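Cellulase CEL9M (Clostridium cellulolyticum, PDB 1IA6) probably hydrolyses internal beta-1,4-glucosidic linkages in cellulose, as a glycoside hydrolase family 9 catalytic module that carries zinc and calcium ions. Local coordinates at residues A[7-12]-A[352-357]; A[121-126]-A[201-206]; A[157-162]-A[182-187]; A[259-264]-A[278-283]. All blocks are in the same frame, centred on the assembly; numbering follows the deposited sequence. Where two conformers were deposited one is given.

Contact 1: A[7-12]-A[352-357]; sequences STALKD and IGYGSN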
loop_
_atom_site.group_PDB
_atom_site.type_symbol
_atom_site.label_atom_id
_atom_site.label_comp_id
_atom_site.label_asym_id
_atom_site.label_seq_id
_atom_site.Cartn_x
_atom_site.Cartn_y
_atom_site.Cartn_z
ATOM N N SER A 7 -3.783 -8.214 -17.582
ATOM C CA SER A 7 -5.069 -8.540 -16.981
ATOM C C SER A 7 -4.949 -9.590 -15.878
ATOM O O SER A 7 -5.480 -9.410 -14.777
ATOM C CB SER A 7 -6.031 -9.045 -18.060
ATOM O OG SER A 7 -7.300 -9.348 -17.511
ATOM N N THR A 8 -4.257 -10.686 -16.177
ATOM C CA THR A 8 -4.078 -11.761 -15.212
ATOM C C THR A 8 -3.201 -11.303 -14.051
ATOM O O THR A 8 -3.437 -11.671 -12.902
ATOM C CB THR A 8 -3.452 -13.006 -15.874
ATOM O OG1 THR A 8 -4.341 -13.504 -16.882
ATOM C CG2 THR A 8 -3.220 -14.105 -14.843
ATOM N N ALA A 9 -2.190 -10.496 -14.350
ATOM C CA ALA A 9 -1.305 -9.997 -13.301
ATOM C C ALA A 9 -2.114 -9.130 -12.338
ATOM O O ALA A 9 -1.933 -9.203 -11.124
ATOM C CB ALA A 9 -0.165 -9.188 -13.909
ATOM N N LEU A 10 -3.006 -8.307 -12.883
ATOM C CA LEU A 10 -3.835 -7.443 -12.050
ATOM C C LEU A 10 -4.683 -8.284 -11.101
ATOM O O LEU A 10 -4.705 -8.035 -9.895
ATOM C CB LEU A 10 -4.749 -6.568 -12.912
ATOM C CG LEU A 10 -5.718 -5.677 -12.128
ATOM C CD1 LEU A 10 -4.932 -4.729 -11.219
ATOM C CD2 LEU A 10 -6.586 -4.888 -13.097
ATOM N N LYS A 11 -5.376 -9.279 -11.647
ATOM C CA LYS A 11 -6.213 -10.158 -10.837
ATOM C C LYS A 11 -5.398 -10.782 -9.711
ATOM O O LYS A 11 -5.831 -10.804 -8.559
ATOM C CB LYS A 11 -6.813 -11.280 -11.687
ATOM C CG LYS A 11 -7.700 -12.227 -10.878
ATOM C CD LYS A 11 -8.160 -13.439 -11.683
ATOM C CE LYS A 11 -7.014 -14.400 -11.958
ATOM N NZ LYS A 11 -7.478 -15.643 -12.645
ATOM N N ASP A 12 -4.218 -11.293 -10.050
ATOM C CA ASP A 12 -3.361 -11.914 -9.049
ATOM C C ASP A 12 -2.914 -10.934 -7.967
ATOM O O ASP A 12 -2.927 -11.275 -6.794
ATOM C CB ASP A 12 -2.107 -12.518 -9.690
ATOM C CG ASP A 12 -2.403 -13.726 -10.555
ATOM O OD1 ASP A 12 -3.465 -14.359 -10.383
ATOM O OD2 ASP A 12 -1.549 -14.055 -11.404
ATOM N N ILE A 352 4.739 -13.784 -7.552
ATOM C CA ILE A 352 4.563 -15.206 -7.282
ATOM C C ILE A 352 3.263 -15.743 -7.884
ATOM O O ILE A 352 2.221 -15.095 -7.813
ATOM C CB ILE A 352 4.583 -15.479 -5.761
ATOM C CG1 ILE A 352 5.971 -15.150 -5.198
ATOM C CG2 ILE A 352 4.225 -16.937 -5.475
ATOM C CD1 ILE A 352 6.064 -15.266 -3.691
ATOM N N GLY A 353 3.338 -16.922 -8.495
ATOM C CA GLY A 353 2.154 -17.525 -9.084
ATOM C C GLY A 353 1.786 -17.023 -10.467
ATOM O O GLY A 353 0.787 -17.457 -11.047
ATOM N N TYR A 354 2.581 -16.100 -10.994
ATOM C CA TYR A 354 2.342 -15.549 -12.323
ATOM C C TYR A 354 3.572 -15.767 -13.193
ATOM O O TYR A 354 4.698 -15.739 -12.704
ATOM C CB TYR A 354 2.030 -14.047 -12.230
ATOM C CG TYR A 354 1.940 -13.340 -13.567
ATOM C CD1 TYR A 354 3.091 -12.999 -14.282
ATOM C CD2 TYR A 354 0.702 -13.027 -14.129
ATOM C CE1 TYR A 354 3.009 -12.365 -15.520
ATOM C CE2 TYR A 354 0.611 -12.394 -15.366
ATOM C CZ TYR A 354 1.767 -12.068 -16.054
ATOM O OH TYR A 354 1.680 -11.450 -17.278
ATOM N N GLY A 355 3.354 -15.998 -14.483
ATOM C CA GLY A 355 4.471 -16.178 -15.394
ATOM C C GLY A 355 5.314 -17.413 -15.152
ATOM O O GLY A 355 4.785 -18.493 -14.909
ATOM N N SER A 356 6.632 -17.269 -15.208
ATOM C CA SER A 356 7.486 -18.430 -15.016
ATOM C C SER A 356 8.598 -18.307 -13.982
ATOM O O SER A 356 9.025 -17.212 -13.622
ATOM C CB SER A 356 8.085 -18.854 -16.364
ATOM O OG SER A 356 8.819 -17.799 -16.959
ATOM N N ASN A 357 9.047 -19.468 -13.513
ATOM C CA ASN A 357 10.120 -19.594 -12.536
ATOM C C ASN A 357 10.073 -18.575 -11.403
ATOM O O ASN A 357 11.074 -17.926 -11.106
ATOM C CB ASN A 357 11.473 -19.509 -13.247
ATOM C CG ASN A 357 12.575 -20.195 -12.473
ATOM O OD1 ASN A 357 12.361 -21.260 -11.887
ATOM N ND2 ASN A 357 13.762 -19.606 -12.478
HETATM O O HOH W 1 -1.316 -16.376 -12.456
#

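Contact 2: A[121-126]-A[201-206]; sequences EGNADH and QSFYQA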
loop_
_atom_site.group_PDB
_atom_site.type_symbol
_atom_site.label_atom_id
_atom_site.label_comp_id
_atom_site.label_asym_id
_atom_site.label_seq_id
_atom_site.Cartn_x
_atom_site.Cartn_y
_atom_site.Cartn_z
ATOM N N GLU A 121 2.979 -6.596 18.935
ATOM C CA GLU A 121 4.268 -5.996 19.260
ATOM C C GLU A 121 5.279 -6.681 18.343
ATOM O O GLU A 121 5.464 -7.896 18.410
ATOM C CB GLU A 121 4.595 -6.238 20.740
ATOM C CG GLU A 121 5.783 -5.448 21.269
ATOM C CD GLU A 121 7.109 -6.000 20.797
ATOM O OE1 GLU A 121 7.416 -7.166 21.123
ATOM O OE2 GLU A 121 7.844 -5.274 20.102
ATOM N N GLY A 122 5.909 -5.890 17.477
ATOM C CA GLY A 122 6.856 -6.411 16.505
ATOM C C GLY A 122 7.937 -7.388 16.935
ATOM O O GLY A 122 8.131 -8.426 16.298
ATOM N N ASN A 123 8.662 -7.060 17.996
ATOM C CA ASN A 123 9.738 -7.928 18.459
ATOM C C ASN A 123 9.265 -9.325 18.835
ATOM O O ASN A 123 9.843 -10.319 18.396
ATOM C CB ASN A 123 10.454 -7.278 19.642
ATOM C CG ASN A 123 11.084 -5.957 19.270
ATOM O OD1 ASN A 123 11.956 -5.903 18.402
ATOM N ND2 ASN A 123 10.642 -4.879 19.915
ATOM N N ALA A 124 8.212 -9.396 19.642
ATOM C CA ALA A 124 7.670 -10.677 20.080
ATOM C C ALA A 124 7.028 -11.451 18.936
ATOM O O ALA A 124 7.214 -12.661 18.813
ATOM C CB ALA A 124 6.654 -10.459 21.193
ATOM N N ASP A 125 6.269 -10.754 18.098
ATOM C CA ASP A 125 5.605 -11.409 16.978
ATOM C C ASP A 125 6.605 -12.112 16.069
ATOM O O ASP A 125 6.338 -13.197 15.558
ATOM C CB ASP A 125 4.812 -10.391 16.159
ATOM C CG ASP A 125 4.050 -11.034 15.018
ATOM O OD1 ASP A 125 3.108 -11.800 15.292
ATOM O OD2 ASP A 125 4.403 -10.779 13.850
ATOM N N HIS A 126 7.766 -11.497 15.884
ATOM C CA HIS A 126 8.786 -12.061 15.013
ATOM C C HIS A 126 9.522 -13.277 15.567
ATOM O O HIS A 126 10.236 -13.952 14.827
ATOM C CB HIS A 126 9.774 -10.964 14.615
ATOM C CG HIS A 126 9.158 -9.894 13.769
ATOM N ND1 HIS A 126 9.850 -8.774 13.359
ATOM C CD2 HIS A 126 7.916 -9.783 13.243
ATOM C CE1 HIS A 126 9.058 -8.021 12.615
ATOM N NE2 HIS A 126 7.879 -8.611 12.528
ATOM N N GLN A 201 7.398 1.713 16.158
ATOM C CA GLN A 201 8.522 0.989 16.732
ATOM C C GLN A 201 9.723 1.212 15.817
ATOM O O GLN A 201 9.802 2.240 15.149
ATOM C CB GLN A 201 8.194 -0.504 16.862
ATOM C CG GLN A 201 7.005 -0.783 17.786
ATOM C CD GLN A 201 6.873 -2.254 18.153
ATOM O OE1 GLN A 201 6.236 -3.034 17.442
ATOM N NE2 GLN A 201 7.491 -2.641 19.264
ATOM N N SER A 202 10.658 0.270 15.770
ATOM C CA SER A 202 11.823 0.447 14.910
ATOM C C SER A 202 11.551 -0.090 13.509
ATOM O O SER A 202 12.391 0.018 12.615
ATOM C CB SER A 202 13.037 -0.270 15.510
ATOM O OG SER A 202 12.814 -1.668 15.583
ATOM N N PHE A 203 10.363 -0.651 13.320
ATOM C CA PHE A 203 9.980 -1.244 12.044
ATOM C C PHE A 203 9.512 -0.216 11.030
ATOM O O PHE A 203 9.861 -0.291 9.851
ATOM C CB PHE A 203 8.894 -2.290 12.288
ATOM C CG PHE A 203 9.308 -3.346 13.269
ATOM C CD1 PHE A 203 10.241 -4.313 12.913
ATOM C CD2 PHE A 203 8.820 -3.333 14.569
ATOM C CE1 PHE A 203 10.687 -5.249 13.841
ATOM C CE2 PHE A 203 9.261 -4.266 15.504
ATOM C CZ PHE A 203 10.196 -5.225 15.137
ATOM N N TYR A 204 8.717 0.739 11.489
ATOM C CA TYR A 204 8.225 1.787 10.612
ATOM C C TYR A 204 8.475 3.146 11.240
ATOM O O TYR A 204 7.581 3.756 11.821
ATOM C CB TYR A 204 6.737 1.577 10.327
ATOM C CG TYR A 204 6.496 0.444 9.352
ATOM C CD1 TYR A 204 6.659 0.637 7.980
ATOM C CD2 TYR A 204 6.166 -0.835 9.804
ATOM C CE1 TYR A 204 6.504 -0.414 7.079
ATOM C CE2 TYR A 204 6.006 -1.895 8.911
ATOM C CZ TYR A 204 6.178 -1.676 7.551
ATOM O OH TYR A 204 6.026 -2.713 6.661
ATOM N N GLN A 205 9.718 3.602 11.129
ATOM C CA GLN A 205 10.115 4.892 11.675
ATOM C C GLN A 205 9.784 6.001 10.682
ATOM O O GLN A 205 10.456 6.157 9.662
ATOM C CB GLN A 205 11.611 4.875 11.985
ATOM C CG GLN A 205 11.961 3.953 13.140
ATOM C CD GLN A 205 13.453 3.803 13.338
ATOM O OE1 GLN A 205 14.117 3.054 12.618
ATOM N NE2 GLN A 205 13.991 4.523 14.312
ATOM N N ALA A 206 8.743 6.770 10.991
ATOM C CA ALA A 206 8.292 7.849 10.117
ATOM C C ALA A 206 9.108 9.121 10.295
ATOM O O ALA A 206 9.661 9.374 11.369
ATOM C CB ALA A 206 6.822 8.133 10.367
HETATM O O HOH W 2 11.288 -2.171 18.066
#

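Contact 3: A[157-162]-A[182-187]; sequences ETSAAL and NAAKEL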
loop_
_atom_site.group_PDB
_atom_site.type_symbol
_atom_site.label_atom_id
_atom_site.label_comp_id
_atom_site.label_asym_id
_atom_site.label_seq_id
_atom_site.Cartn_x
_atom_site.Cartn_y
_atom_site.Cartn_z
ATOM N N GLU A 157 -3.292 9.268 6.396
ATOM C CA GLU A 157 -3.378 8.225 5.385
ATOM C C GLU A 157 -4.682 7.451 5.556
ATOM O O GLU A 157 -5.314 7.058 4.575
ATOM C CB GLU A 157 -2.182 7.273 5.468
ATOM C CG GLU A 157 -0.879 7.869 4.932
ATOM C CD GLU A 157 -1.025 8.460 3.539
ATOM O OE1 GLU A 157 -1.728 7.862 2.701
ATOM O OE2 GLU A 157 -0.425 9.522 3.274
ATOM N N THR A 158 -5.089 7.242 6.804
ATOM C CA THR A 158 -6.326 6.523 7.088
ATOM C C THR A 158 -7.499 7.375 6.614
ATOM O O THR A 158 -8.455 6.866 6.035
ATOM C CB THR A 158 -6.454 6.224 8.597
ATOM O OG1 THR A 158 -5.291 5.509 9.031
ATOM C CG2 THR A 158 -7.684 5.373 8.878
ATOM N N SER A 159 -7.411 8.681 6.847
ATOM C CA SER A 159 -8.455 9.603 6.411
ATOM C C SER A 159 -8.597 9.532 4.890
ATOM O O SER A 159 -9.708 9.442 4.361
ATOM C CB SER A 159 -8.103 11.033 6.836
ATOM O OG SER A 159 -9.049 11.972 6.345
ATOM N N ALA A 160 -7.469 9.570 4.185
ATOM C CA ALA A 160 -7.489 9.520 2.726
ATOM C C ALA A 160 -8.105 8.216 2.240
ATOM O O ALA A 160 -8.879 8.208 1.289
ATOM C CB ALA A 160 -6.072 9.675 2.168
ATOM N N ALA A 161 -7.757 7.114 2.893
ATOM C CA ALA A 161 -8.297 5.813 2.511
ATOM C C ALA A 161 -9.814 5.800 2.680
ATOM O O ALA A 161 -10.531 5.225 1.859
ATOM C CB ALA A 161 -7.668 4.711 3.368
ATOM N N LEU A 162 -10.295 6.431 3.750
ATOM C CA LEU A 162 -11.728 6.484 4.034
ATOM C C LEU A 162 -12.470 7.413 3.074
ATOM O O LEU A 162 -13.597 7.122 2.671
ATOM C CB LEU A 162 -11.964 6.920 5.483
ATOM C CG LEU A 162 -11.616 5.863 6.538
ATOM C CD1 LEU A 162 -11.621 6.491 7.926
ATOM C CD2 LEU A 162 -12.612 4.708 6.454
ATOM N N ASN A 182 -17.511 10.734 7.161
ATOM C CA ASN A 182 -17.591 11.380 8.467
ATOM C C ASN A 182 -16.377 11.003 9.315
ATOM O O ASN A 182 -15.810 11.851 10.004
ATOM C CB ASN A 182 -18.881 10.996 9.198
ATOM C CG ASN A 182 -20.109 11.651 8.590
ATOM O OD1 ASN A 182 -20.016 12.716 7.982
ATOM N ND2 ASN A 182 -21.270 11.027 8.772
ATOM N N ALA A 183 -15.975 9.737 9.263
ATOM C CA ALA A 183 -14.808 9.296 10.027
ATOM C C ALA A 183 -13.558 9.961 9.464
ATOM O O ALA A 183 -12.680 10.384 10.213
ATOM C CB ALA A 183 -14.667 7.777 9.958
ATOM N N ALA A 184 -13.488 10.061 8.139
ATOM C CA ALA A 184 -12.341 10.677 7.479
ATOM C C ALA A 184 -12.164 12.128 7.922
ATOM O O ALA A 184 -11.042 12.594 8.116
ATOM C CB ALA A 184 -12.512 10.613 5.965
ATOM N N LYS A 185 -13.275 12.841 8.077
ATOM C CA LYS A 185 -13.223 14.236 8.497
ATOM C C LYS A 185 -12.687 14.350 9.912
ATOM O O LYS A 185 -11.905 15.250 10.219
ATOM C CB LYS A 185 -14.613 14.872 8.438
ATOM C CG LYS A 185 -15.127 15.140 7.038
ATOM C CD LYS A 185 -16.539 15.703 7.093
ATOM C CE LYS A 185 -17.079 16.005 5.707
ATOM N NZ LYS A 185 -18.483 16.513 5.772
ATOM N N GLU A 186 -13.112 13.431 10.773
ATOM C CA GLU A 186 -12.680 13.446 12.167
ATOM C C GLU A 186 -11.212 13.077 12.343
ATOM O O GLU A 186 -10.512 13.682 13.152
ATOM C CB GLU A 186 -13.551 12.505 12.999
ATOM C CG GLU A 186 -15.036 12.816 12.914
ATOM C CD GLU A 186 -15.865 11.938 13.829
ATOM O OE1 GLU A 186 -15.517 10.748 13.990
ATOM O OE2 GLU A 186 -16.872 12.433 14.376
ATOM N N LEU A 187 -10.743 12.085 11.594
ATOM C CA LEU A 187 -9.349 11.667 11.702
ATOM C C LEU A 187 -8.426 12.776 11.200
ATOM O O LEU A 187 -7.349 13.003 11.753
ATOM C CB LEU A 187 -9.114 10.378 10.907
ATOM C CG LEU A 187 -9.864 9.134 11.394
ATOM C CD1 LEU A 187 -9.517 7.954 10.495
ATOM C CD2 LEU A 187 -9.495 8.820 12.835
#

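Contact 4: A[259-264]-A[278-283]; sequences MYVPAA and DAIEFN. Unlike the reference sequence in segment 278-283: Phe-282 (reference Ile).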
loop_
_atom_site.group_PDB
_atom_site.type_symbol
_atom_site.label_atom_id
_atom_site.label_comp_id
_atom_site.label_asym_id
_atom_site.label_seq_id
_atom_site.Cartn_x
_atom_site.Cartn_y
_atom_site.Cartn_z
ATOM N N MET A 259 4.950 10.932 0.988
ATOM C CA MET A 259 3.822 11.151 0.092
ATOM C C MET A 259 3.857 12.540 -0.537
ATOM O O MET A 259 2.840 13.030 -1.021
ATOM C CB MET A 259 2.502 10.957 0.848
ATOM C CG MET A 259 2.186 9.504 1.173
ATOM S SD MET A 259 1.926 8.525 -0.318
ATOM C CE MET A 259 0.230 8.975 -0.709
ATOM N N TYR A 260 5.031 13.167 -0.541
ATOM C CA TYR A 260 5.173 14.499 -1.118
ATOM C C TYR A 260 4.891 14.572 -2.613
ATOM O O TYR A 260 4.313 15.552 -3.083
ATOM C CB TYR A 260 6.568 15.059 -0.827
ATOM C CG TYR A 260 6.698 15.595 0.578
ATOM C CD1 TYR A 260 6.089 16.796 0.943
ATOM C CD2 TYR A 260 7.378 14.877 1.561
ATOM C CE1 TYR A 260 6.150 17.266 2.254
ATOM C CE2 TYR A 260 7.443 15.339 2.874
ATOM C CZ TYR A 260 6.827 16.531 3.211
ATOM O OH TYR A 260 6.876 16.983 4.507
ATOM N N VAL A 261 5.288 13.549 -3.366
ATOM C CA VAL A 261 5.051 13.561 -4.808
ATOM C C VAL A 261 3.558 13.415 -5.120
ATOM O O VAL A 261 3.004 14.186 -5.904
ATOM C CB VAL A 261 5.866 12.453 -5.519
ATOM C CG1 VAL A 261 5.595 12.482 -7.018
ATOM C CG2 VAL A 261 7.350 12.663 -5.257
ATOM N N PRO A 262 2.885 12.421 -4.517
ATOM C CA PRO A 262 1.451 12.275 -4.795
ATOM C C PRO A 262 0.681 13.539 -4.395
ATOM O O PRO A 262 -0.226 13.979 -5.104
ATOM C CB PRO A 262 1.058 11.072 -3.943
ATOM C CG PRO A 262 2.290 10.235 -3.969
ATOM C CD PRO A 262 3.400 11.250 -3.785
ATOM N N ALA A 263 1.049 14.123 -3.259
ATOM C CA ALA A 263 0.373 15.327 -2.787
ATOM C C ALA A 263 0.589 16.478 -3.763
ATOM O O ALA A 263 -0.341 17.228 -4.056
ATOM C CB ALA A 263 0.871 15.711 -1.393
ATOM N N ALA A 264 1.810 16.612 -4.274
ATOM C CA ALA A 264 2.116 17.673 -5.228
ATOM C C ALA A 264 1.354 17.445 -6.531
ATOM O O ALA A 264 0.886 18.395 -7.157
ATOM C CB ALA A 264 3.614 17.727 -5.502
ATOM N N ASP A 278 6.353 22.143 -11.026
ATOM C CA ASP A 278 7.808 22.029 -11.034
ATOM C C ASP A 278 8.281 20.882 -10.142
ATOM O O ASP A 278 9.255 20.201 -10.461
ATOM C CB ASP A 278 8.466 23.332 -10.564
ATOM C CG ASP A 278 8.318 24.464 -11.569
ATOM O OD1 ASP A 278 8.097 24.183 -12.767
ATOM O OD2 ASP A 278 8.439 25.636 -11.161
ATOM N N ALA A 279 7.602 20.674 -9.020
ATOM C CA ALA A 279 7.975 19.596 -8.105
ATOM C C ALA A 279 7.840 18.245 -8.802
ATOM O O ALA A 279 8.721 17.388 -8.701
ATOM C CB ALA A 279 7.097 19.636 -6.861
ATOM N N ILE A 280 6.730 18.056 -9.508
ATOM C CA ILE A 280 6.487 16.815 -10.233
ATOM C C ILE A 280 7.503 16.627 -11.355
ATOM O O ILE A 280 8.065 15.542 -11.523
ATOM C CB ILE A 280 5.064 16.798 -10.834
ATOM C CG1 ILE A 280 4.032 16.769 -9.707
ATOM C CG2 ILE A 280 4.895 15.602 -11.750
ATOM C CD1 ILE A 280 4.221 15.628 -8.738
ATOM N N GLU A 281 7.737 17.683 -12.125
ATOM C CA GLU A 281 8.694 17.621 -13.227
ATOM C C GLU A 281 10.084 17.238 -12.729
ATOM O O GLU A 281 10.775 16.431 -13.354
ATOM C CB GLU A 281 8.767 18.969 -13.944
ATOM C CG GLU A 281 7.489 19.370 -14.653
ATOM C CD GLU A 281 7.584 20.753 -15.271
ATOM O OE1 GLU A 281 8.511 20.982 -16.079
ATOM O OE2 GLU A 281 6.735 21.614 -14.946
ATOM N N PHE A 282 10.496 17.826 -11.609
ATOM C CA PHE A 282 11.808 17.530 -11.039
ATOM C C PHE A 282 11.930 16.046 -10.724
ATOM O O PHE A 282 12.877 15.382 -11.152
ATOM C CB PHE A 282 12.039 18.317 -9.747
ATOM C CG PHE A 282 13.343 17.984 -9.067
ATOM C CD1 PHE A 282 14.520 18.631 -9.431
ATOM C CD2 PHE A 282 13.403 16.984 -8.101
ATOM C CE1 PHE A 282 15.737 18.288 -8.844
ATOM C CE2 PHE A 282 14.615 16.631 -7.508
ATOM C CZ PHE A 282 15.784 17.284 -7.880
ATOM N N ASN A 283 10.971 15.530 -9.960
ATOM C CA ASN A 283 10.989 14.127 -9.578
ATOM C C ASN A 283 11.007 13.195 -10.781
ATOM O O ASN A 283 11.784 12.244 -10.819
ATOM C CB ASN A 283 9.797 13.804 -8.676
ATOM C CG ASN A 283 9.693 12.327 -8.359
ATOM O OD1 ASN A 283 8.964 11.593 -9.019
ATOM N ND2 ASN A 283 10.441 11.881 -7.356
#

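Contact 1: A[7-12]-A[352-357]
The ring of Tyr-354 lays its CD2-CE2 side against one turn of helix 6-15, beside Ala-9. Atom CE2 of the tyrosine sits 3.6 Å from CB of Ala-9 and 3.5 Å from the backbone N of Ala-9, so the helix backbone itself takes part in the contact. Thr-8 and Asp-12, one turn apart, both reach the rim of the ring. The methyl CG2 of Thr-8 stands 4.1 Å from Tyr-354 CD2, near the ring plane, while the hydroxyl OG1 of Thr-8 turns to Asp-5. Asp-12 comes in across the tyrosine, its carboxylate plane turned 78° from the ring; OD2 lies in the ring plane at the edge, 3.7 Å from Tyr-354 CB.

That same oxygen, OD2 of Asp-12, takes a hydrogen bond from a water at 2.6 Å, and the water gives its other hydrogen to the carbonyl O of Gly-353 at 2.8 Å. The water thus bridges helix and loop beside the CB end of the tyrosine. With CG swung anti to the backbone N (chi1 173°), Tyr-354 drives its ring from the loop toward the helix, and its OH is hydrogen-bonded to the carbonyl of Asp-5, just before the helix. The Tyr-354 side chain lies about 9 Å from the bound nickel ion. Leu-341, at the end of helix 327-341, touches both Ala-9 and Tyr-354. This buried seam joins the N-terminal helix to a long loop late in the chain, within the (alpha/alpha)6 barrel known for family 9 glycoside hydrolases.

Contact 2: A[121-126]-A[201-206]
Gln-201 presents both ends of its amide to the start of helix 122-125. Its NE2 donates to OE2 of Glu-121 (2.8 Å, 165° at the hydrogen), meeting the anti lone pair of OE2, which itself lies near the Gln-201 amide plane. Its OE1 accepts from N of Gly-122 at 2.9 Å, in the carbonyl plane and on a lone pair, and takes a second bond from Gln-118. Glu-121 is the N-cap: bent at chi2 (-75°), its carboxylate folds back over the first turn, where OE1 accepts from N of Ala-124 at 2.8 Å and OE2 from N of Asn-123 at 2.9 Å. Both backbone donors come from above the carboxylate plane. OE2 therefore serves two good donors, plus a weak bond from ND2 of Asn-123, and the amide and carboxylate planes of Gln-201 and Glu-121 stand 82° apart.

Next to this network the ring of Phe-203 packs against Gly-122, with CE2 3.4 Å from the glycine CA. His-126 turns its edge toward the face of Phe-203 in an offset T-shaped pair, centroids 5.0 Å apart, and its NE2 is hydrogen-bonded to Asp-59. The short helix follows shortly after strand 115-119, the middle strand of the small sheet, and is tied here to the loop between helices 174-193 and 210-224.

Contact 3: A[157-162]-A[182-187]
The carbonyl O of Ala-184 takes a hydrogen bond from the hydroxyl OG of Ser-159 at 2.7 Å. The hydroxyl comes from above the carbonyl plane, 36° out of it, and not along a lone pair. OG lies opposite the backbone N of Ser-159 (chi1 176°), which carries it across to the partner helix, where it also lies 3.7 Å from CB of Ala-184. That methyl in turn rests 3.4 Å from the carbonyl O of Ser-159. With such small residues facing each other, the CA atoms of Ser-159 and Ala-184 come within 4.2 Å and the helix axes within 8.1 Å.

Helices 152-169 and 174-193 form an antiparallel hairpin, their segments here running at 160° to one another, as expected of the helix pairs that build the barrel of family 9 enzymes. Beside the serine, packing turns apolar. Leu-162 and Leu-187 lie square to each other and meet through their CD1 methyls at 3.6 Å; CD1 of Leu-187 also touches the methyl CG2 of Thr-158, while CD1 of Leu-162 reaches CB of Ala-183. The hydroxyl of Thr-158 bonds back to the carbonyl of Ile-154 in its own helix. Phe-105 of helix 91-107 covers Thr-158, and Leu-106 covers Ala-183.

Contact 4: A[259-264]-A[278-283]
The two methyls of Val-261, in the first turn of helix 260-271, meet helix 274-289. From its CB they part: CG1, anti to the backbone N (chi1 180°), reaches CD1 of Ile-280 at 3.8 Å and also approaches OD1 of Asn-283, while CG2 lies 3.8 Å from ND2 of Asn-283. The asparagine side chain runs roughly perpendicular to the valine, so its amide lies against both branches. This is van der Waals contact; the polar need of ND2 is met elsewhere, by the carbonyls of Asp-250 and Trp-252 in the loop before helix 260-271.

Ile-280 answers from the other helix with its tip. Its CB points past the first helix, but a bend at chi2 (-55°) brings CD1 back across the gap, where it stands 3.4 Å from the carbonyl O of Val-261 and 3.9 Å from CB of Ala-264. One turn beyond Val-261, that alanine methyl also faces CB of Ala-279 at 4.2 Å, a lighter touch. The axes here approach to 9.4 Å and run at 135°, antiparallel but splayed.

The N-terminal end of helix 260-271 is tied to the calcium site: Asp-257 and Asp-211 are calcium ligands, and Asp-211 also accepts from the backbone N of Met-259. Joined by a short turn, the two helices make an antiparallel helical hairpin with one end held at that metal site.

In the fold
Contacts 3 and 4 are buried helix hairpins, each made of consecutive helices, but contact 3 is closer and adds a serine-to-carbonyl bond, whereas contact 4 is wider and purely van der Waals across its segments. They touch each other where Glu-157 packs on Met-259, close to the calcium site. Contact 1 is buried too, yet it joins remote parts of the chain through an aromatic ring and a bridging water, and lies across the chain's centre from contact 3, about 32 Å between centres. Contact 2 is the surface one and the most polar, a helix cap tied to a loop. Contact 3 falls, in sequence, between the two segments of contact 2.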